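Local coordinates for mitogen activated protein kinase, putative (PDB 4QNY) that probably acts as a mitogen-activated protein kinase, transferring phosphate from ATP to protein substrates, and binds an ATP analogue and magnesium, at residues 13-18 against 100-105; 78-83 against 138-143; 122-127 against 218-223; 204-209 against 297-302. All coordinates share one frame; numbering follows the deposited sequence.

Overall arrangement
From the N terminus, contact 1 closes the first loop by setting the end of helix 8-16 against strand 101-106. Contact 2 opens inside this loop and closes beyond it, so the two cross. It ties the turn after helix 62-77 to the end of helix 124-143, joining N lobe to C lobe. Contact 3 crosses contact 2 and joins the start of helix 124-143 to the end of helix 206-219. Contact 4 crosses contact 3 and sets the start of helix 206-219 against the loop before helix 302-306. Contacts 2 and 4 touch, with His142 NE2 2.8 Å from Asp208 OD2, a probable hydrogen bond. Contacts 1 and 4 lie on opposite sides of the chain's centre.

Contact 1: residues 13-18 against 100-105; sequences AEVCRL and HFYIVM
Glu14 supplies the polar part of this contact. Its OE1 accepts a hydrogen bond from Tyr102 OH at 2.7 Å, met nearly along the C-O axis and close to the plane of the tyrosine ring. OE2 lies 3.3 Å above the plane of the His100 ring, over its centre. Carboxylate and imidazole are stacked, with planes 18° apart. With CG anti to the backbone N (chi1 -164°) and the chain straight beyond it, the carboxylate reaches over the His100 ring. A water joins both residues: it donates to Glu14 O at 2.9 Å and sits in the plane of the His100 ring, 3.0 Å from NE2.

The apolar part centres on Tyr102. Val15 CG2 makes a CH-pi contact over one face, 3.8 Å from the ring centroid. Leu18 CD1 comes to 3.5 Å from Tyr102 CD2, crossing that side chain at about a right angle.

Arg53 on strand 47-54 forms a salt bridge with Glu14 OE1, so that oxygen has two partners. Helix 8-16 and the residues just after it pack on the N-lobe sheet of the kinase fold, where strand 101-106 lies between strands 47-54 and 86-90. Leu18 also reaches Leu90 on the latter strand.

Contact 2: residues 78-83 against 138-143; sequences FNDDNI and LHIIHS
Phe78 and Ile141 mark the closest backbone approach, with their CA atoms 8.1 Å apart. Phe78 is the first residue to leave helical geometry after helix 62-77. The chain then makes a type I beta turn from Asp80 to Ile83, opposite the last turns of helix 124-143. Asp80 OD2 accepts from Asn82 N at 3.0 Å, which makes an Asx turn. The bond is nearly straight at 164°, and the donor comes from above the carboxylate plane.

The side chains meet by apolar packing. Phe78 lies against two isoleucines of the helix. Its CD1 is 3.8 Å from Ile140 CG2, and its CZ reaches the backbone, 3.7 Å from Ile141 CA. Ile83 CD1 fits beside both, 3.8 Å from Ile141 CG1 and 4.0 Å from Ile140 CG2. The two branches of Ile140 do different work. CG2 faces Phe78 and Ile83, while CD1 touches the carboxylate of Asp80, 3.3 Å from OD1. That carboxylate also forms a salt bridge with Arg136, one turn before Ile140 on helix 124-143, so OD2 is held by both a backbone N-H and an arginine.

This turn follows the kinase C helix (62-77) and leads to strand 86-90. Here it rests on the C-lobe helix 124-143. Phe169, of the DFG motif, touches both Ile83 and Ile141. On another side of helix 124-143, His139 and His142 pack on helix 302-306.

Contact 3: residues 122-127 against 218-223; sequences LTEAHI and ELLGSR
Ile127 slides along Leu219, the two side chains running in opposite directions. This is helix-end packing in the C lobe of the protein kinase fold: the first turn of helix 124-143 meets the last turn of helix 206-219. The nearest CA atoms, those of Ile127 and Leu219, are 6.5 Å apart. Ile127 CG2 lies 4.0 Å from Leu219 CB. Its other branch, with CG1 anti to the carbonyl carbon (chi1 -57°), brings CD1 against the C-terminal end of helix 206-219, 3.3 Å from Leu219 O and 3.8 Å from Leu220 CD2.

Leu122 covers the far end of Leu219: Leu122 CD1 is 3.8 Å from Leu219 CD2. Leu219 also meets Leu116 of helix 112-117. Glu124 OE2 lies 3.9 Å from Leu220 CD2, while OE1 is hydrogen-bonded to Ser281 OG. Leu220 continues onto Ala284 and Leu288, linking helix 282-291 to helices 124-143 and 206-219.

Both helix ends are finished within their own segments. Gly221 leaves helix 206-219 with positive phi, and Glu218 O accepts from both Gly221 N and Ser222 N. At the start of helix 124-143, Thr123 and His126 form a capping box. His126 N donates to Thr123 OG1 at 3.2 Å, and Thr123 N donates to His126 ND1 at 3.1 Å, with an N-H...acceptor angle of 159°.

Contact 4: residues 204-209 against 297-302; sequences SAQIDV and KRRITV
Gln206 binds segment 297-302 through both its side chain and its backbone carbonyl. Gln206 NE2 donates to Ile300 O at 2.9 Å with an angle of 154°, from well above the carbonyl plane. The same nitrogen also donates to Pro296 O. Arg299 NH1 makes a weak bond of 2.9 Å to Gln206 O, which lies at the edge of the guanidinium. The main partner of NH1 is Glu195, in a salt bridge like the conserved Glu-Arg pair of protein kinases. Arg299 NE donates to Val293 O, so several bonds fix the group. A water donates to Gln206 OE1 at 2.7 Å and accepts weakly from Val302 N.

Packing surrounds these bonds. Val209 CG1, anti to the backbone N (chi1 178°), is turned to Ile300. It lies 3.3 Å from Ile300 O and 3.9 Å from Ile300 CG2. Val209 CG2 meets Val302 CG2 at 3.8 Å.

Ser204 OG caps Gln206 N at the start of helix 206-219, and Thr301 is the N-cap of helix 302-306. Ile300 extends the packing to Leu287 and Met291 of helix 282-291. From helix 206-219, Asp208 accepts from the backbone of His148 and Arg149, in the HRD motif of the catalytic loop.

Contact 1: residues 13-18 against 100-105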
# COMPACT_ATOMS: atom_id res chain seq x y z
N ALA A 13 -10.90 -27.60 -4.51
CA ALA A 13 -10.58 -28.60 -5.53
C ALA A 13 -9.48 -28.08 -6.45
O ALA A 13 -8.61 -28.84 -6.88
CB ALA A 13 -11.82 -28.96 -6.33
N GLU A 14 -9.53 -26.79 -6.74
CA GLU A 14 -8.54 -26.15 -7.59
C GLU A 14 -7.16 -26.14 -6.93
O GLU A 14 -6.15 -26.42 -7.57
CB GLU A 14 -8.97 -24.72 -7.92
CG GLU A 14 -8.23 -24.09 -9.09
CD GLU A 14 -8.66 -22.66 -9.35
OE1 GLU A 14 -8.56 -21.83 -8.43
OE2 GLU A 14 -9.10 -22.37 -10.49
N VAL A 15 -7.13 -25.83 -5.63
CA VAL A 15 -5.88 -25.78 -4.88
C VAL A 15 -5.28 -27.18 -4.72
O VAL A 15 -4.06 -27.35 -4.82
CB VAL A 15 -6.10 -25.14 -3.48
CG1 VAL A 15 -4.90 -25.38 -2.58
CG2 VAL A 15 -6.38 -23.65 -3.62
N CYS A 16 -6.13 -28.17 -4.49
CA CYS A 16 -5.68 -29.55 -4.33
C CYS A 16 -4.97 -30.07 -5.58
O CYS A 16 -4.07 -30.91 -5.48
CB CYS A 16 -6.86 -30.46 -3.99
SG CYS A 16 -7.49 -30.26 -2.30
N ARG A 17 -5.36 -29.57 -6.74
CA ARG A 17 -4.72 -29.96 -8.00
C ARG A 17 -3.36 -29.28 -8.15
O ARG A 17 -2.58 -29.62 -9.03
CB ARG A 17 -5.62 -29.62 -9.19
CG ARG A 17 -6.84 -30.53 -9.32
CD ARG A 17 -7.55 -30.33 -10.65
NE ARG A 17 -8.27 -29.07 -10.72
CZ ARG A 17 -9.55 -28.92 -10.37
NH1 ARG A 17 -10.24 -29.96 -9.92
NH2 ARG A 17 -10.13 -27.73 -10.46
N LEU A 18 -3.09 -28.31 -7.27
CA LEU A 18 -1.79 -27.65 -7.24
C LEU A 18 -0.95 -28.22 -6.10
O LEU A 18 0.18 -28.68 -6.32
CB LEU A 18 -1.96 -26.14 -7.07
CG LEU A 18 -2.74 -25.42 -8.16
CD1 LEU A 18 -2.94 -23.96 -7.79
CD2 LEU A 18 -2.03 -25.54 -9.50
N HIS A 100 -4.42 -19.30 -14.14
CA HIS A 100 -4.56 -18.86 -12.76
C HIS A 100 -3.40 -19.40 -11.93
O HIS A 100 -2.74 -20.35 -12.33
CB HIS A 100 -5.88 -19.34 -12.17
CG HIS A 100 -5.88 -20.79 -11.78
ND1 HIS A 100 -6.03 -21.80 -12.70
CD2 HIS A 100 -5.72 -21.39 -10.58
CE1 HIS A 100 -5.98 -22.97 -12.08
NE2 HIS A 100 -5.79 -22.74 -10.79
N PHE A 101 -3.17 -18.79 -10.77
CA PHE A 101 -2.19 -19.31 -9.82
C PHE A 101 -2.38 -18.67 -8.44
O PHE A 101 -3.07 -17.66 -8.31
CB PHE A 101 -0.76 -19.09 -10.32
CG PHE A 101 -0.25 -17.69 -10.15
CD1 PHE A 101 -0.57 -16.71 -11.07
CD2 PHE A 101 0.57 -17.37 -9.08
CE1 PHE A 101 -0.09 -15.42 -10.91
CE2 PHE A 101 1.05 -16.09 -8.92
CZ PHE A 101 0.72 -15.11 -9.84
N TYR A 102 -1.78 -19.27 -7.42
CA TYR A 102 -1.97 -18.84 -6.05
C TYR A 102 -0.71 -18.27 -5.40
O TYR A 102 0.38 -18.82 -5.56
CB TYR A 102 -2.50 -19.99 -5.20
CG TYR A 102 -3.98 -20.27 -5.39
CD1 TYR A 102 -4.92 -19.70 -4.54
CD2 TYR A 102 -4.42 -21.10 -6.41
CE1 TYR A 102 -6.27 -19.95 -4.71
CE2 TYR A 102 -5.77 -21.35 -6.58
CZ TYR A 102 -6.69 -20.78 -5.73
OH TYR A 102 -8.03 -21.02 -5.90
N ILE A 103 -0.88 -17.18 -4.66
CA ILE A 103 0.19 -16.61 -3.87
C ILE A 103 -0.04 -16.93 -2.40
O ILE A 103 -1.07 -16.57 -1.83
CB ILE A 103 0.28 -15.08 -4.05
CG1 ILE A 103 0.51 -14.73 -5.52
CG2 ILE A 103 1.38 -14.50 -3.17
CD1 ILE A 103 0.34 -13.25 -5.82
N VAL A 104 0.92 -17.62 -1.78
CA VAL A 104 0.79 -18.04 -0.40
C VAL A 104 1.63 -17.18 0.54
O VAL A 104 2.86 -17.16 0.44
CB VAL A 104 1.18 -19.52 -0.23
CG1 VAL A 104 1.11 -19.93 1.23
CG2 VAL A 104 0.29 -20.41 -1.08
N MET A 105 0.96 -16.48 1.45
CA MET A 105 1.63 -15.57 2.37
C MET A 105 1.31 -15.89 3.83
O MET A 105 0.39 -16.65 4.11
CB MET A 105 1.22 -14.12 2.07
CG MET A 105 1.31 -13.73 0.61
SD MET A 105 0.28 -12.30 0.25
CE MET A 105 -1.35 -12.97 0.56
O HOH W 1 -5.39 -25.63 -10.26

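Contact 2: residues 78-83 against 138-143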
# COMPACT_ATOMS: atom_id res chain seq x y z
N PHE A 78 11.98 -9.41 -0.05
CA PHE A 78 12.03 -8.91 1.31
C PHE A 78 11.90 -10.01 2.36
O PHE A 78 11.11 -10.95 2.19
CB PHE A 78 10.94 -7.86 1.54
CG PHE A 78 11.12 -6.61 0.72
CD1 PHE A 78 12.16 -5.74 0.98
CD2 PHE A 78 10.24 -6.31 -0.30
CE1 PHE A 78 12.33 -4.59 0.23
CE2 PHE A 78 10.40 -5.16 -1.06
CZ PHE A 78 11.44 -4.30 -0.79
N ASN A 79 12.68 -9.90 3.42
CA ASN A 79 12.58 -10.80 4.56
C ASN A 79 12.60 -10.00 5.85
O ASN A 79 13.62 -9.93 6.54
CB ASN A 79 13.72 -11.82 4.54
CG ASN A 79 13.53 -12.93 5.56
OD1 ASN A 79 12.40 -13.33 5.86
ND2 ASN A 79 14.64 -13.43 6.10
N ASP A 80 11.47 -9.38 6.17
CA ASP A 80 11.38 -8.47 7.30
C ASP A 80 10.06 -8.65 8.04
O ASP A 80 9.07 -9.10 7.46
CB ASP A 80 11.54 -7.03 6.82
CG ASP A 80 11.70 -6.04 7.96
OD1 ASP A 80 12.83 -5.92 8.48
OD2 ASP A 80 10.70 -5.39 8.32
N ASP A 81 10.04 -8.29 9.32
CA ASP A 81 8.87 -8.50 10.16
C ASP A 81 7.74 -7.51 9.86
O ASP A 81 6.58 -7.79 10.16
CB ASP A 81 9.25 -8.41 11.64
CG ASP A 81 10.19 -9.52 12.07
OD1 ASP A 81 9.80 -10.70 11.94
OD2 ASP A 81 11.30 -9.22 12.53
N ASN A 82 8.07 -6.37 9.27
CA ASN A 82 7.05 -5.36 8.96
C ASN A 82 6.65 -5.36 7.49
O ASN A 82 5.98 -4.45 7.01
CB ASN A 82 7.54 -3.97 9.37
CG ASN A 82 7.66 -3.82 10.88
OD1 ASN A 82 8.66 -3.33 11.39
ND2 ASN A 82 6.63 -4.26 11.60
N ILE A 83 7.07 -6.40 6.77
CA ILE A 83 6.66 -6.61 5.39
C ILE A 83 6.13 -8.04 5.26
O ILE A 83 6.81 -8.99 5.65
CB ILE A 83 7.81 -6.38 4.39
CG1 ILE A 83 8.37 -4.96 4.54
CG2 ILE A 83 7.34 -6.63 2.97
CD1 ILE A 83 9.60 -4.70 3.69
N LEU A 138 8.77 1.07 5.17
CA LEU A 138 8.97 1.90 3.99
C LEU A 138 10.45 2.21 3.77
O LEU A 138 10.90 2.32 2.64
CB LEU A 138 8.18 3.20 4.11
CG LEU A 138 6.68 3.11 3.86
CD1 LEU A 138 6.03 4.47 4.01
CD2 LEU A 138 6.40 2.53 2.47
N HIS A 139 11.19 2.36 4.87
CA HIS A 139 12.62 2.64 4.79
C HIS A 139 13.35 1.48 4.11
O HIS A 139 14.27 1.69 3.32
CB HIS A 139 13.20 2.89 6.18
CG HIS A 139 14.67 3.17 6.17
ND1 HIS A 139 15.60 2.32 6.74
CD2 HIS A 139 15.37 4.22 5.67
CE1 HIS A 139 16.81 2.83 6.58
NE2 HIS A 139 16.70 3.98 5.94
N ILE A 140 12.92 0.27 4.42
CA ILE A 140 13.49 -0.94 3.84
C ILE A 140 13.16 -1.05 2.35
O ILE A 140 14.03 -1.32 1.53
CB ILE A 140 13.00 -2.19 4.58
CG1 ILE A 140 13.61 -2.24 5.98
CG2 ILE A 140 13.35 -3.45 3.80
CD1 ILE A 140 12.78 -2.97 6.99
N ILE A 141 11.89 -0.83 2.02
CA ILE A 141 11.43 -0.86 0.64
C ILE A 141 12.12 0.20 -0.20
O ILE A 141 12.57 -0.07 -1.32
CB ILE A 141 9.90 -0.67 0.56
CG1 ILE A 141 9.18 -1.79 1.31
CG2 ILE A 141 9.44 -0.62 -0.89
CD1 ILE A 141 7.71 -1.52 1.56
N HIS A 142 12.22 1.42 0.34
CA HIS A 142 12.85 2.53 -0.37
C HIS A 142 14.35 2.33 -0.54
O HIS A 142 14.93 2.75 -1.54
CB HIS A 142 12.58 3.85 0.36
CG HIS A 142 11.14 4.27 0.34
ND1 HIS A 142 10.66 5.31 1.10
CD2 HIS A 142 10.08 3.78 -0.34
CE1 HIS A 142 9.37 5.45 0.88
NE2 HIS A 142 8.99 4.54 0.01
N SER A 143 14.98 1.69 0.44
CA SER A 143 16.41 1.42 0.37
C SER A 143 16.72 0.40 -0.72
O SER A 143 17.83 0.37 -1.26
CB SER A 143 16.93 0.92 1.72
OG SER A 143 16.35 -0.32 2.06

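Contact 3: residues 122-127 against 218-223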
# COMPACT_ATOMS: atom_id res chain seq x y z
N LEU A 122 -8.45 3.84 19.66
CA LEU A 122 -7.00 3.66 19.56
C LEU A 122 -6.27 4.76 20.32
O LEU A 122 -6.49 5.94 20.07
CB LEU A 122 -6.56 3.64 18.09
CG LEU A 122 -6.95 2.41 17.27
CD1 LEU A 122 -6.82 2.70 15.79
CD2 LEU A 122 -6.09 1.22 17.66
N THR A 123 -5.39 4.36 21.23
CA THR A 123 -4.60 5.31 21.99
C THR A 123 -3.47 5.87 21.14
O THR A 123 -3.20 5.37 20.05
CB THR A 123 -4.00 4.67 23.26
OG1 THR A 123 -3.19 3.55 22.90
CG2 THR A 123 -5.11 4.21 24.19
N GLU A 124 -2.81 6.91 21.64
CA GLU A 124 -1.65 7.48 20.94
C GLU A 124 -0.52 6.47 20.91
O GLU A 124 0.27 6.44 19.97
CB GLU A 124 -1.20 8.78 21.61
CG GLU A 124 -2.18 9.94 21.45
CD GLU A 124 -1.58 11.11 20.69
OE1 GLU A 124 -0.34 11.25 20.68
OE2 GLU A 124 -2.36 11.89 20.11
N ALA A 125 -0.44 5.64 21.95
CA ALA A 125 0.56 4.58 22.02
C ALA A 125 0.33 3.55 20.93
O ALA A 125 1.29 3.01 20.36
CB ALA A 125 0.53 3.92 23.39
N HIS A 126 -0.94 3.26 20.63
CA HIS A 126 -1.29 2.36 19.54
C HIS A 126 -0.85 2.93 18.20
O HIS A 126 -0.27 2.23 17.37
CB HIS A 126 -2.80 2.10 19.52
CG HIS A 126 -3.28 1.19 20.61
ND1 HIS A 126 -4.48 1.38 21.27
CD2 HIS A 126 -2.73 0.08 21.15
CE1 HIS A 126 -4.64 0.42 22.17
NE2 HIS A 126 -3.59 -0.38 22.12
N ILE A 127 -1.13 4.22 18.00
CA ILE A 127 -0.82 4.90 16.76
C ILE A 127 0.69 5.01 16.54
O ILE A 127 1.18 4.80 15.43
CB ILE A 127 -1.44 6.31 16.72
CG1 ILE A 127 -2.96 6.22 16.92
CG2 ILE A 127 -1.12 7.01 15.41
CD1 ILE A 127 -3.63 7.55 17.10
N GLU A 218 -6.32 9.48 9.90
CA GLU A 218 -7.48 8.66 10.22
C GLU A 218 -7.33 7.96 11.56
O GLU A 218 -8.29 7.81 12.31
CB GLU A 218 -7.73 7.63 9.11
CG GLU A 218 -8.10 8.24 7.77
CD GLU A 218 -8.37 7.20 6.71
OE1 GLU A 218 -9.07 6.21 7.01
OE2 GLU A 218 -7.88 7.36 5.58
N LEU A 219 -6.10 7.53 11.87
CA LEU A 219 -5.81 6.88 13.14
C LEU A 219 -6.04 7.82 14.31
O LEU A 219 -6.44 7.40 15.40
CB LEU A 219 -4.37 6.36 13.16
CG LEU A 219 -4.06 5.13 12.28
CD1 LEU A 219 -2.56 4.90 12.20
CD2 LEU A 219 -4.77 3.90 12.82
N LEU A 220 -5.78 9.11 14.08
CA LEU A 220 -5.95 10.12 15.12
C LEU A 220 -7.42 10.44 15.38
O LEU A 220 -7.75 11.27 16.23
CB LEU A 220 -5.21 11.40 14.73
CG LEU A 220 -3.69 11.38 14.94
CD1 LEU A 220 -3.05 12.61 14.31
CD2 LEU A 220 -3.36 11.29 16.42
N GLY A 221 -8.31 9.78 14.64
CA GLY A 221 -9.74 9.93 14.85
C GLY A 221 -10.45 10.70 13.75
O GLY A 221 -10.96 11.79 13.99
N SER A 222 -10.48 10.12 12.55
CA SER A 222 -11.13 10.77 11.42
C SER A 222 -11.37 9.82 10.25
O SER A 222 -10.68 8.81 10.10
CB SER A 222 -10.28 11.95 10.93
OG SER A 222 -10.85 12.55 9.78
N ARG A 223 -12.37 10.15 9.44
CA ARG A 223 -12.58 9.49 8.15
C ARG A 223 -11.51 9.98 7.18
O ARG A 223 -10.81 10.96 7.48
CB ARG A 223 -13.99 9.79 7.63
CG ARG A 223 -15.07 8.90 8.22
CD ARG A 223 -15.06 7.52 7.59
NE ARG A 223 -15.41 7.56 6.18
CZ ARG A 223 -15.41 6.50 5.37
NH1 ARG A 223 -15.07 5.31 5.84
NH2 ARG A 223 -15.75 6.64 4.10

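Contact 4: residues 204-209 against 297-302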
# COMPACT_ATOMS: atom_id res chain seq x y z
N SER A 204 8.87 10.86 -6.51
CA SER A 204 9.83 10.19 -5.65
C SER A 204 9.15 9.30 -4.62
O SER A 204 7.95 9.03 -4.71
CB SER A 204 10.72 11.22 -4.93
OG SER A 204 9.98 11.92 -3.95
N ALA A 205 9.93 8.85 -3.63
CA ALA A 205 9.42 7.98 -2.58
C ALA A 205 8.57 8.75 -1.57
O ALA A 205 8.01 8.17 -0.64
CB ALA A 205 10.57 7.28 -1.87
N GLN A 206 8.47 10.06 -1.76
CA GLN A 206 7.70 10.92 -0.86
C GLN A 206 6.20 10.69 -0.99
O GLN A 206 5.43 11.10 -0.12
CB GLN A 206 8.03 12.39 -1.13
CG GLN A 206 9.41 12.81 -0.67
CD GLN A 206 9.60 12.66 0.83
OE1 GLN A 206 10.07 11.63 1.31
NE2 GLN A 206 9.22 13.69 1.58
N ILE A 207 5.78 10.02 -2.07
CA ILE A 207 4.36 9.73 -2.26
C ILE A 207 3.89 8.67 -1.27
O ILE A 207 2.70 8.59 -0.96
CB ILE A 207 4.06 9.26 -3.70
CG1 ILE A 207 4.71 7.90 -3.98
CG2 ILE A 207 4.51 10.30 -4.71
CD1 ILE A 207 4.21 7.23 -5.24
N ASP A 208 4.82 7.87 -0.76
CA ASP A 208 4.50 6.87 0.24
C ASP A 208 4.35 7.52 1.61
O ASP A 208 3.58 7.06 2.45
CB ASP A 208 5.57 5.77 0.28
CG ASP A 208 5.51 4.86 -0.93
OD1 ASP A 208 4.42 4.74 -1.54
OD2 ASP A 208 6.55 4.25 -1.26
N VAL A 209 5.11 8.59 1.83
CA VAL A 209 5.03 9.35 3.08
C VAL A 209 3.67 10.03 3.18
O VAL A 209 3.08 10.10 4.26
CB VAL A 209 6.15 10.40 3.18
CG1 VAL A 209 6.03 11.20 4.46
CG2 VAL A 209 7.52 9.73 3.09
N LYS A 297 9.38 18.06 -1.73
CA LYS A 297 10.75 18.42 -1.39
C LYS A 297 10.82 19.06 -0.00
O LYS A 297 11.89 19.10 0.61
CB LYS A 297 11.33 19.38 -2.43
CG LYS A 297 11.41 18.79 -3.83
CD LYS A 297 11.89 19.82 -4.84
CE LYS A 297 11.92 19.25 -6.25
NZ LYS A 297 12.90 18.13 -6.38
N ARG A 298 9.69 19.56 0.48
CA ARG A 298 9.62 20.15 1.82
C ARG A 298 8.87 19.22 2.77
O ARG A 298 8.77 19.48 3.96
CB ARG A 298 8.94 21.52 1.76
CG ARG A 298 9.74 22.57 0.99
CD ARG A 298 8.85 23.67 0.45
NE ARG A 298 8.38 24.59 1.49
CZ ARG A 298 8.79 25.84 1.61
NH1 ARG A 298 8.31 26.61 2.59
NH2 ARG A 298 9.68 26.34 0.76
N ARG A 299 8.35 18.13 2.21
CA ARG A 299 7.67 17.11 2.99
C ARG A 299 8.68 16.27 3.77
O ARG A 299 9.80 16.05 3.31
CB ARG A 299 6.83 16.21 2.08
CG ARG A 299 5.99 15.17 2.79
CD ARG A 299 5.25 14.31 1.78
NE ARG A 299 4.45 15.12 0.86
CZ ARG A 299 4.29 14.84 -0.43
NH1 ARG A 299 4.87 13.77 -0.96
NH2 ARG A 299 3.55 15.63 -1.19
N ILE A 300 8.29 15.82 4.96
CA ILE A 300 9.18 15.04 5.81
C ILE A 300 9.54 13.72 5.12
O ILE A 300 8.72 13.13 4.42
CB ILE A 300 8.54 14.77 7.20
CG1 ILE A 300 9.61 14.37 8.22
CG2 ILE A 300 7.43 13.73 7.12
CD1 ILE A 300 9.10 14.33 9.64
N THR A 301 10.78 13.28 5.30
CA THR A 301 11.23 12.02 4.72
C THR A 301 10.98 10.88 5.70
O THR A 301 10.62 11.12 6.85
CB THR A 301 12.73 12.07 4.35
OG1 THR A 301 13.51 12.26 5.54
CG2 THR A 301 13.00 13.20 3.37
N VAL A 302 11.18 9.65 5.24
CA VAL A 302 10.96 8.48 6.09
C VAL A 302 11.95 8.46 7.26
O VAL A 302 11.57 8.21 8.40
CB VAL A 302 11.10 7.18 5.29
CG1 VAL A 302 10.96 5.97 6.20
CG2 VAL A 302 10.05 7.13 4.18
O HOH W 2 11.50 9.38 1.78